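Local coordinates for protein exotoxin A (Pseudomonas aeruginosa, PDB 1IKP) that acts as an NAD-dependent ADP-ribosyltransferase toxin, probably entering host cells through a binding and a targeting domain to modify elongation factor 2 and stop protein synthesis, at residues A[101-106]-A[140-145]; A[108-113]-A[268-273]; A[376-381]-A[536-541]. The protein carries 2 engineered substitutions. All coordinates share one frame; numbering follows the deposited sequence.

Contact 1 of 3, residues A[101-106]-A[140-145]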
loop_
_atom_site.group_PDB
_atom_site.type_symbol
_atom_site.label_atom_id
_atom_site.label_comp_id
_atom_site.label_asym_id
_atom_site.label_seq_id
_atom_site.Cartn_x
_atom_site.Cartn_y
_atom_site.Cartn_z
ATOM N N TRP A 101 -16.819 -11.092 -5.934
ATOM C CA TRP A 101 -15.475 -11.653 -5.927
ATOM C C TRP A 101 -14.872 -11.484 -7.314
ATOM O O TRP A 101 -15.582 -11.510 -8.333
ATOM C CB TRP A 101 -15.403 -13.105 -5.376
ATOM C CG TRP A 101 -15.998 -14.191 -6.171
ATOM C CD1 TRP A 101 -15.339 -15.063 -6.988
ATOM C CD2 TRP A 101 -17.373 -14.592 -6.175
ATOM N NE1 TRP A 101 -16.217 -15.993 -7.498
ATOM C CE2 TRP A 101 -17.473 -15.720 -7.019
ATOM C CE3 TRP A 101 -18.532 -14.104 -5.549
ATOM C CZ2 TRP A 101 -18.684 -16.375 -7.262
ATOM C CZ3 TRP A 101 -19.755 -14.763 -5.788
ATOM C CH2 TRP A 101 -19.810 -15.888 -6.645
ATOM N N LEU A 102 -13.561 -11.244 -7.342
ATOM C CA LEU A 102 -12.835 -11.011 -8.578
ATOM C C LEU A 102 -11.836 -12.125 -8.826
ATOM O O LEU A 102 -11.025 -12.462 -7.948
ATOM C CB LEU A 102 -12.072 -9.679 -8.509
ATOM C CG LEU A 102 -12.827 -8.446 -8.014
ATOM C CD1 LEU A 102 -11.911 -7.239 -8.014
ATOM C CD2 LEU A 102 -14.046 -8.209 -8.895
ATOM N N VAL A 103 -11.895 -12.686 -10.032
ATOM C CA VAL A 103 -10.971 -13.747 -10.437
ATOM C C VAL A 103 -10.165 -13.217 -11.631
ATOM O O VAL A 103 -10.736 -12.907 -12.682
ATOM C CB VAL A 103 -11.734 -15.030 -10.839
ATOM C CG1 VAL A 103 -10.736 -16.143 -11.240
ATOM C CG2 VAL A 103 -12.612 -15.485 -9.668
ATOM N N PRO A 104 -8.832 -13.089 -11.480
ATOM C CA PRO A 104 -8.028 -12.583 -12.592
ATOM C C PRO A 104 -7.782 -13.693 -13.590
ATOM O O PRO A 104 -7.792 -14.870 -13.236
ATOM C CB PRO A 104 -6.761 -12.089 -11.896
ATOM C CG PRO A 104 -6.570 -13.118 -10.814
ATOM C CD PRO A 104 -7.991 -13.358 -10.293
ATOM N N ILE A 105 -7.604 -13.302 -14.852
ATOM C CA ILE A 105 -7.328 -14.272 -15.906
ATOM C C ILE A 105 -6.150 -13.741 -16.720
ATOM O O ILE A 105 -5.926 -12.532 -16.821
ATOM C CB ILE A 105 -8.582 -14.542 -16.813
ATOM C CG1 ILE A 105 -9.106 -13.242 -17.413
ATOM C CG2 ILE A 105 -9.664 -15.264 -16.007
ATOM C CD1 ILE A 105 -10.304 -13.451 -18.341
ATOM N N GLY A 106 -5.368 -14.661 -17.268
ATOM C CA GLY A 106 -4.204 -14.268 -18.039
ATOM C C GLY A 106 -2.994 -15.079 -17.612
ATOM O O GLY A 106 -2.967 -15.636 -16.514
ATOM N N GLU A 140 -3.742 -23.033 -10.367
ATOM C CA GLU A 140 -4.682 -24.034 -10.830
ATOM C C GLU A 140 -6.089 -23.866 -10.257
ATOM O O GLU A 140 -7.079 -24.008 -10.978
ATOM C CB GLU A 140 -4.128 -25.425 -10.541
ATOM C CG GLU A 140 -4.873 -26.529 -11.251
ATOM C CD GLU A 140 -4.949 -26.353 -12.767
ATOM O OE1 GLU A 140 -3.923 -26.018 -13.392
ATOM O OE2 GLU A 140 -6.043 -26.570 -13.334
ATOM N N LEU A 141 -6.182 -23.553 -8.972
ATOM C CA LEU A 141 -7.502 -23.334 -8.402
ATOM C C LEU A 141 -8.142 -22.087 -9.005
ATOM O O LEU A 141 -9.346 -22.049 -9.184
ATOM C CB LEU A 141 -7.424 -23.251 -6.880
ATOM C CG LEU A 141 -8.718 -23.023 -6.076
ATOM C CD1 LEU A 141 -9.856 -23.927 -6.525
ATOM C CD2 LEU A 141 -8.376 -23.270 -4.616
ATOM N N LEU A 142 -7.353 -21.061 -9.333
ATOM C CA LEU A 142 -7.945 -19.878 -9.970
ATOM C C LEU A 142 -8.563 -20.264 -11.307
ATOM O O LEU A 142 -9.633 -19.776 -11.688
ATOM C CB LEU A 142 -6.896 -18.817 -10.249
ATOM C CG LEU A 142 -6.487 -17.901 -9.115
ATOM C CD1 LEU A 142 -5.593 -16.824 -9.695
ATOM C CD2 LEU A 142 -7.719 -17.255 -8.452
ATOM N N ALA A 143 -7.861 -21.111 -12.052
ATOM C CA ALA A 143 -8.368 -21.557 -13.335
ATOM C C ALA A 143 -9.709 -22.262 -13.124
ATOM O O ALA A 143 -10.651 -22.089 -13.900
ATOM C CB ALA A 143 -7.366 -22.501 -13.991
ATOM N N LYS A 144 -9.805 -23.056 -12.062
ATOM C CA LYS A 144 -11.050 -23.762 -11.790
ATOM C C LYS A 144 -12.164 -22.797 -11.400
ATOM O O LYS A 144 -13.308 -22.955 -11.815
ATOM C CB LYS A 144 -10.853 -24.788 -10.673
ATOM C CG LYS A 144 -12.069 -25.671 -10.456
ATOM C CD LYS A 144 -11.840 -26.695 -9.355
ATOM C CE LYS A 144 -12.952 -27.735 -9.339
ATOM N NZ LYS A 144 -14.314 -27.112 -9.194
ATOM N N LEU A 145 -11.831 -21.797 -10.595
ATOM C CA LEU A 145 -12.832 -20.818 -10.190
ATOM C C LEU A 145 -13.343 -20.004 -11.375
ATOM O O LEU A 145 -14.487 -19.535 -11.351
ATOM C CB LEU A 145 -12.257 -19.883 -9.126
ATOM C CG LEU A 145 -11.934 -20.577 -7.801
ATOM C CD1 LEU A 145 -11.223 -19.607 -6.894
ATOM C CD2 LEU A 145 -13.216 -21.071 -7.138
HETATM O O HOH W 1 -16.037 -18.359 -9.335
HETATM O O HOH W 2 -8.167 -17.641 -13.669
#
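A water at the edge of the W101 indole bridges it to L145: NE1 donates to water 1 at 3.0 Å, and this water, lying in the ring plane, in turn donates to L145 O at 2.8 Å. The indole is stacked with Y45 of the adjacent strand 40-49, while M47, V115 and I60 also pack against the W101 side chain. The pyrrolidine of P104, the second ring of the contact, uses CG to meet L142 CD1 at 4.0 Å, the two side chains crossing at about a right angle; W187 packs against P104 as well.

Between these two residues V103 faces the helix with both branches. With CG1 anti to the backbone N (chi1 -179°), that methyl lies 3.8 Å from L142 O and a little farther from the L142 CD2 methyl, whereas CG2 turns to L145 CB at 4.4 Å. V103 thus spans L142 and L145, one turn apart on helix 139-145. A second water bridges the P104 end: water 2 donates to P104 O at 2.8 Å and, weakly, to L142 O. Two carbonyls of the helix's last turn, L142 O and L145 O, are therefore tied to the strand by solvent, although the direct contacts are van der Waals, mostly between apolar side chains, and the touching residues are buried.

The axes of segments 101-106 and 140-145 lie at 110° and approach to 8.5 Å. The helix links strand 126-136, of the same sheet as strand 97-106, to strand 148-155 of the six-stranded antiparallel sheet, and I60 from that second sheet touches both W101 and L145. A short helix packed at the passage between two facing sheets fits the concanavalin-like beta sandwich of the toxin's binding domain.

Contact 2 of 3, residues A[108-113]-A[268-273]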
loop_
_atom_site.group_PDB
_atom_site.type_symbol
_atom_site.label_atom_id
_atom_site.label_comp_id
_atom_site.label_asym_id
_atom_site.label_seq_id
_atom_site.Cartn_x
_atom_site.Cartn_y
_atom_site.Cartn_z
ATOM N N GLU A 108 0.226 -14.237 -16.728
ATOM C CA GLU A 108 1.041 -13.805 -15.589
ATOM C C GLU A 108 0.185 -13.193 -14.481
ATOM O O GLU A 108 0.603 -12.305 -13.740
ATOM C CB GLU A 108 2.090 -12.800 -16.058
ATOM C CG GLU A 108 3.135 -13.406 -16.981
ATOM C CD GLU A 108 4.102 -12.376 -17.522
ATOM O OE1 GLU A 108 4.711 -11.646 -16.710
ATOM O OE2 GLU A 108 4.255 -12.299 -18.761
ATOM N N LYS A 109 -1.021 -13.704 -14.366
ATOM C CA LYS A 109 -1.963 -13.209 -13.385
ATOM C C LYS A 109 -1.571 -13.445 -11.937
ATOM O O LYS A 109 -0.771 -14.337 -11.620
ATOM C CB LYS A 109 -3.306 -13.882 -13.605
ATOM C CG LYS A 109 -3.269 -15.398 -13.383
ATOM C CD LYS A 109 -4.672 -15.995 -13.472
ATOM C CE LYS A 109 -4.652 -17.507 -13.489
ATOM N NZ LYS A 109 -3.986 -18.009 -14.729
ATOM N N PRO A 110 -2.100 -12.608 -11.040
ATOM C CA PRO A 110 -1.858 -12.722 -9.605
ATOM C C PRO A 110 -2.506 -14.081 -9.273
ATOM O O PRO A 110 -3.416 -14.520 -9.976
ATOM C CB PRO A 110 -2.677 -11.570 -9.030
ATOM C CG PRO A 110 -2.618 -10.539 -10.117
ATOM C CD PRO A 110 -2.802 -11.346 -11.362
ATOM N N SER A 111 -2.057 -14.732 -8.209
ATOM C CA SER A 111 -2.613 -16.035 -7.844
ATOM C C SER A 111 -3.637 -15.983 -6.711
ATOM O O SER A 111 -3.786 -16.934 -5.953
ATOM C CB SER A 111 -1.470 -16.998 -7.482
ATOM O OG SER A 111 -0.597 -16.486 -6.493
ATOM N N ASN A 112 -4.368 -14.877 -6.623
ATOM C CA ASN A 112 -5.359 -14.705 -5.582
ATOM C C ASN A 112 -6.639 -14.125 -6.150
ATOM O O ASN A 112 -6.685 -13.686 -7.308
ATOM C CB ASN A 112 -4.818 -13.767 -4.485
ATOM C CG ASN A 112 -4.428 -12.389 -5.012
ATOM O OD1 ASN A 112 -5.279 -11.553 -5.345
ATOM N ND2 ASN A 112 -3.117 -12.145 -5.091
ATOM N N ILE A 113 -7.684 -14.175 -5.331
ATOM C CA ILE A 113 -8.944 -13.521 -5.691
ATOM C C ILE A 113 -9.160 -12.364 -4.713
ATOM O O ILE A 113 -8.533 -12.297 -3.638
ATOM C CB ILE A 113 -10.198 -14.441 -5.585
ATOM C CG1 ILE A 113 -10.461 -14.863 -4.142
ATOM C CG2 ILE A 113 -10.090 -15.558 -6.558
ATOM C CD1 ILE A 113 -11.830 -15.538 -3.984
ATOM N N PRO A 268 4.757 -5.820 -4.899
ATOM C CA PRO A 268 3.423 -5.983 -4.306
ATOM C C PRO A 268 3.440 -6.814 -3.027
ATOM O O PRO A 268 4.122 -7.841 -2.953
ATOM C CB PRO A 268 2.625 -6.674 -5.416
ATOM C CG PRO A 268 3.336 -6.278 -6.649
ATOM C CD PRO A 268 4.788 -6.338 -6.274
ATOM N N LEU A 269 2.686 -6.370 -2.032
ATOM C CA LEU A 269 2.601 -7.073 -0.779
ATOM C C LEU A 269 2.149 -8.517 -0.996
ATOM O O LEU A 269 2.726 -9.453 -0.431
ATOM C CB LEU A 269 1.629 -6.358 0.152
ATOM C CG LEU A 269 1.464 -6.956 1.552
ATOM C CD1 LEU A 269 2.715 -6.669 2.364
ATOM C CD2 LEU A 269 0.259 -6.353 2.240
ATOM N N GLU A 270 1.142 -8.712 -1.847
ATOM C CA GLU A 270 0.605 -10.048 -2.088
ATOM C C GLU A 270 1.564 -11.021 -2.802
ATOM O O GLU A 270 1.274 -12.212 -2.929
ATOM C CB GLU A 270 -0.751 -9.942 -2.811
ATOM C CG GLU A 270 -0.695 -9.259 -4.160
ATOM C CD GLU A 270 -2.093 -8.912 -4.711
ATOM O OE1 GLU A 270 -2.433 -9.421 -5.781
ATOM O OE2 GLU A 270 -2.816 -8.120 -4.073
ATOM N N THR A 271 2.712 -10.532 -3.255
ATOM C CA THR A 271 3.692 -11.401 -3.880
ATOM C C THR A 271 4.244 -12.313 -2.780
ATOM O O THR A 271 4.608 -13.469 -3.021
ATOM C CB THR A 271 4.827 -10.568 -4.486
ATOM O OG1 THR A 271 4.345 -9.941 -5.683
ATOM C CG2 THR A 271 6.041 -11.436 -4.796
ATOM N N PHE A 272 4.256 -11.799 -1.559
ATOM C CA PHE A 272 4.783 -12.561 -0.426
ATOM C C PHE A 272 3.827 -13.557 0.216
ATOM O O PHE A 272 4.220 -14.314 1.109
ATOM C CB PHE A 272 5.333 -11.589 0.606
ATOM C CG PHE A 272 6.457 -10.752 0.070
ATOM C CD1 PHE A 272 7.729 -11.300 -0.091
ATOM C CD2 PHE A 272 6.231 -9.450 -0.358
ATOM C CE1 PHE A 272 8.765 -10.565 -0.683
ATOM C CE2 PHE A 272 7.260 -8.697 -0.954
ATOM C CZ PHE A 272 8.533 -9.264 -1.116
ATOM N N THR A 273 2.573 -13.554 -0.228
ATOM C CA THR A 273 1.575 -14.490 0.281
ATOM C C THR A 273 1.261 -15.524 -0.794
ATOM O O THR A 273 0.364 -16.365 -0.615
ATOM C CB THR A 273 0.263 -13.766 0.704
ATOM O OG1 THR A 273 -0.113 -12.818 -0.297
ATOM C CG2 THR A 273 0.440 -13.069 2.039
HETATM O O HOH W 3 -0.732 -13.595 -4.372
#
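E270 grips N112 from a short 3-10 turn, 269-271, in a loop of the targeting domain, so that a hydrogen bond from an asparagine amide to a glutamate carboxylate joins this domain to the beta sandwich of the binding domain. The turn starts at P268, whose O accepts T271 N, and L269 follows, its side chain resting on H262 of helix 255-265. At E270, chi1 of 61° sets CG between the backbone N and the carbonyl carbon, and the chain then extends toward the sandwich. OE1 takes N112 ND2 at 2.9 Å with an N-H...O angle of 167°. The donor sits above the carboxylate, 70° out of its plane, yet OE1 lies nearly in the plane of the amide. P110 CB approaches the same OE1 at 3.9 Å. The other oxygen, OE2, forms a salt bridge with K114, which also donates to N112 OD1; W190 NE1 is a further donor to OD1, which fixes the rotation of the amide. Beyond T271, F272 packs on A258 and A261, and T273 N returns weakly to E270 O. That carbonyl also accepts from water 3 at 2.8 Å, and the water receives the second ND2 proton of N112 at 2.9 Å.

Contact 3 of 3, residues A[376-381]-A[536-541]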
loop_
_atom_site.group_PDB
_atom_site.type_symbol
_atom_site.label_atom_id
_atom_site.label_comp_id
_atom_site.label_asym_id
_atom_site.label_seq_id
_atom_site.Cartn_x
_atom_site.Cartn_y
_atom_site.Cartn_z
ATOM N N ALA A 376 -7.122 15.643 2.441
ATOM C CA ALA A 376 -7.833 15.419 3.688
ATOM C C ALA A 376 -6.849 15.533 4.845
ATOM O O ALA A 376 -5.649 15.740 4.634
ATOM C CB ALA A 376 -8.478 14.041 3.676
ATOM N N GLY A 377 -7.359 15.417 6.066
ATOM C CA GLY A 377 -6.498 15.481 7.231
ATOM C C GLY A 377 -5.765 14.158 7.296
ATOM O O GLY A 377 -5.432 13.596 6.248
ATOM N N GLU A 378 -5.515 13.648 8.496
ATOM C CA GLU A 378 -4.818 12.374 8.609
ATOM C C GLU A 378 -5.696 11.225 8.118
ATOM O O GLU A 378 -6.926 11.237 8.259
ATOM C CB GLU A 378 -4.299 12.150 10.039
ATOM C CG GLU A 378 -2.975 12.899 10.282
ATOM C CD GLU A 378 -2.335 12.628 11.632
ATOM O OE1 GLU A 378 -2.038 11.455 11.942
ATOM O OE2 GLU A 378 -2.112 13.604 12.381
ATOM N N CYS A 379 -5.038 10.246 7.511
ATOM C CA CYS A 379 -5.705 9.100 6.916
ATOM C C CYS A 379 -5.901 7.991 7.930
ATOM O O CYS A 379 -4.945 7.365 8.371
ATOM C CB CYS A 379 -4.869 8.616 5.742
ATOM S SG CYS A 379 -5.694 7.412 4.663
ATOM N N ALA A 380 -7.153 7.756 8.305
ATOM C CA ALA A 380 -7.447 6.732 9.300
ATOM C C ALA A 380 -8.108 5.519 8.678
ATOM O O ALA A 380 -8.884 5.636 7.732
ATOM C CB ALA A 380 -8.343 7.312 10.397
ATOM N N GLY A 381 -7.785 4.353 9.222
ATOM C CA GLY A 381 -8.371 3.135 8.709
ATOM C C GLY A 381 -9.663 2.819 9.445
ATOM O O GLY A 381 -10.108 3.598 10.304
ATOM N N PRO A 536 6.005 15.213 18.447
ATOM C CA PRO A 536 6.583 15.458 17.121
ATOM C C PRO A 536 5.635 16.066 16.087
ATOM O O PRO A 536 4.432 16.208 16.306
ATOM C CB PRO A 536 7.055 14.075 16.703
ATOM C CG PRO A 536 5.989 13.185 17.279
ATOM C CD PRO A 536 5.835 13.767 18.679
ATOM N N LEU A 537 6.214 16.441 14.949
ATOM C CA LEU A 537 5.461 16.999 13.839
ATOM C C LEU A 537 4.477 15.946 13.304
ATOM O O LEU A 537 4.772 14.745 13.324
ATOM C CB LEU A 537 6.438 17.413 12.734
ATOM C CG LEU A 537 7.413 18.525 13.113
ATOM C CD1 LEU A 537 8.619 18.492 12.187
ATOM C CD2 LEU A 537 6.699 19.863 13.029
ATOM N N ARG A 538 3.331 16.412 12.819
ATOM C CA ARG A 538 2.284 15.552 12.257
ATOM C C ARG A 538 2.097 15.968 10.782
ATOM O O ARG A 538 2.970 15.665 9.961
ATOM C CB ARG A 538 0.978 15.724 13.064
ATOM C CG ARG A 538 1.113 15.361 14.547
ATOM C CD ARG A 538 -0.109 15.794 15.375
ATOM N NE ARG A 538 0.188 15.853 16.809
ATOM C CZ ARG A 538 -0.660 16.298 17.734
ATOM N NH1 ARG A 538 -1.868 16.721 17.381
ATOM N NH2 ARG A 538 -0.294 16.341 19.011
ATOM N N LEU A 539 0.992 16.626 10.424
ATOM C CA LEU A 539 0.827 17.090 9.034
ATOM C C LEU A 539 1.377 18.521 8.988
ATOM O O LEU A 539 0.687 19.465 8.631
ATOM C CB LEU A 539 -0.643 17.060 8.595
ATOM C CG LEU A 539 -1.175 15.650 8.323
ATOM C CD1 LEU A 539 -2.668 15.758 8.081
ATOM C CD2 LEU A 539 -0.468 15.006 7.131
ATOM N N ASP A 540 2.630 18.663 9.402
ATOM C CA ASP A 540 3.293 19.961 9.428
ATOM C C ASP A 540 4.789 19.783 9.339
ATOM O O ASP A 540 5.291 18.655 9.374
ATOM C CB ASP A 540 2.883 20.783 10.669
ATOM C CG ASP A 540 2.712 19.942 11.911
ATOM O OD1 ASP A 540 3.531 19.068 12.186
ATOM O OD2 ASP A 540 1.729 20.185 12.637
ATOM N N ALA A 541 5.494 20.903 9.223
ATOM C CA ALA A 541 6.933 20.869 9.049
ATOM C C ALA A 541 7.564 22.106 9.650
ATOM O O ALA A 541 6.907 23.149 9.786
ATOM C CB ALA A 541 7.267 20.816 7.545
#
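L539 and E378 supply most of the buried surface here, with R538 a smaller third. L539 points its side chain at the loop 376-381 and sets CD1 on the peptide between G377 and E378: CD1 is 3.6 Å from G377 C and equally close to E378 N. The same methyl meets E378 CG at 3.6 Å, and the CG atoms of L539 and E378 are 3.8 Å apart, so the leucine end lies along both the backbone and the first part of the glutamate chain. G377 brings no side chain to this spot.

E378 leaves its backbone with CG anti to the carbonyl carbon (chi1 -81°) and then runs extended, which carries its carboxylate past L539 to R538. There OE2 lies 3.8 Å from R538 CB. The guanidinium itself leads away: E378 OE2 and R538 NE stay 5.5 Å apart, too far for a salt bridge, so any attraction between the opposite charges is probably only long-range.

L539 sits at the centre of an inverse gamma turn, which probably helps to direct its side chain at the loop 376-381. A weak bond from D540 N to R538 O closes the turn, and the D540 side chain reaches back over it, OD1 accepting R538 N at 2.7 Å, on the syn side and 35° out of the carboxylate plane. D540 OD2 is held by H533.

This is a surface contact between two irregular loops, one from the targeting and one from the catalytic family region. The C372-C379 disulfide staples the first loop, and R563 binds A376 O and G377 O while its side chain touches L539. P559 of helix 558-562 packs on both E378 and L539; just beyond, A541 opens strand 541-545, which runs between strands 552-556 and 511-513.

In the fold
From the N terminus, strand 97-106 enters contact 1 and, after a short turn, the chain passes straight into the first half of contact 2 at 108-113. Contact 1 closes at helix 140-145; contact 2 stays open until 268-273, so the two cross. They also touch directly, as between L142 CD1 and P110 O, and both draw on neighbouring strands of one sheet. Contact 1 closes within the binding domain, whereas contact 2 ties the binding domain to the targeting domain. Contact 3 follows in series, joining a loop of the targeting region at 376-381 to one of the catalytic region at 536-541. Its centre lies about 30 Å from that of contact 2, across the centre of the chain.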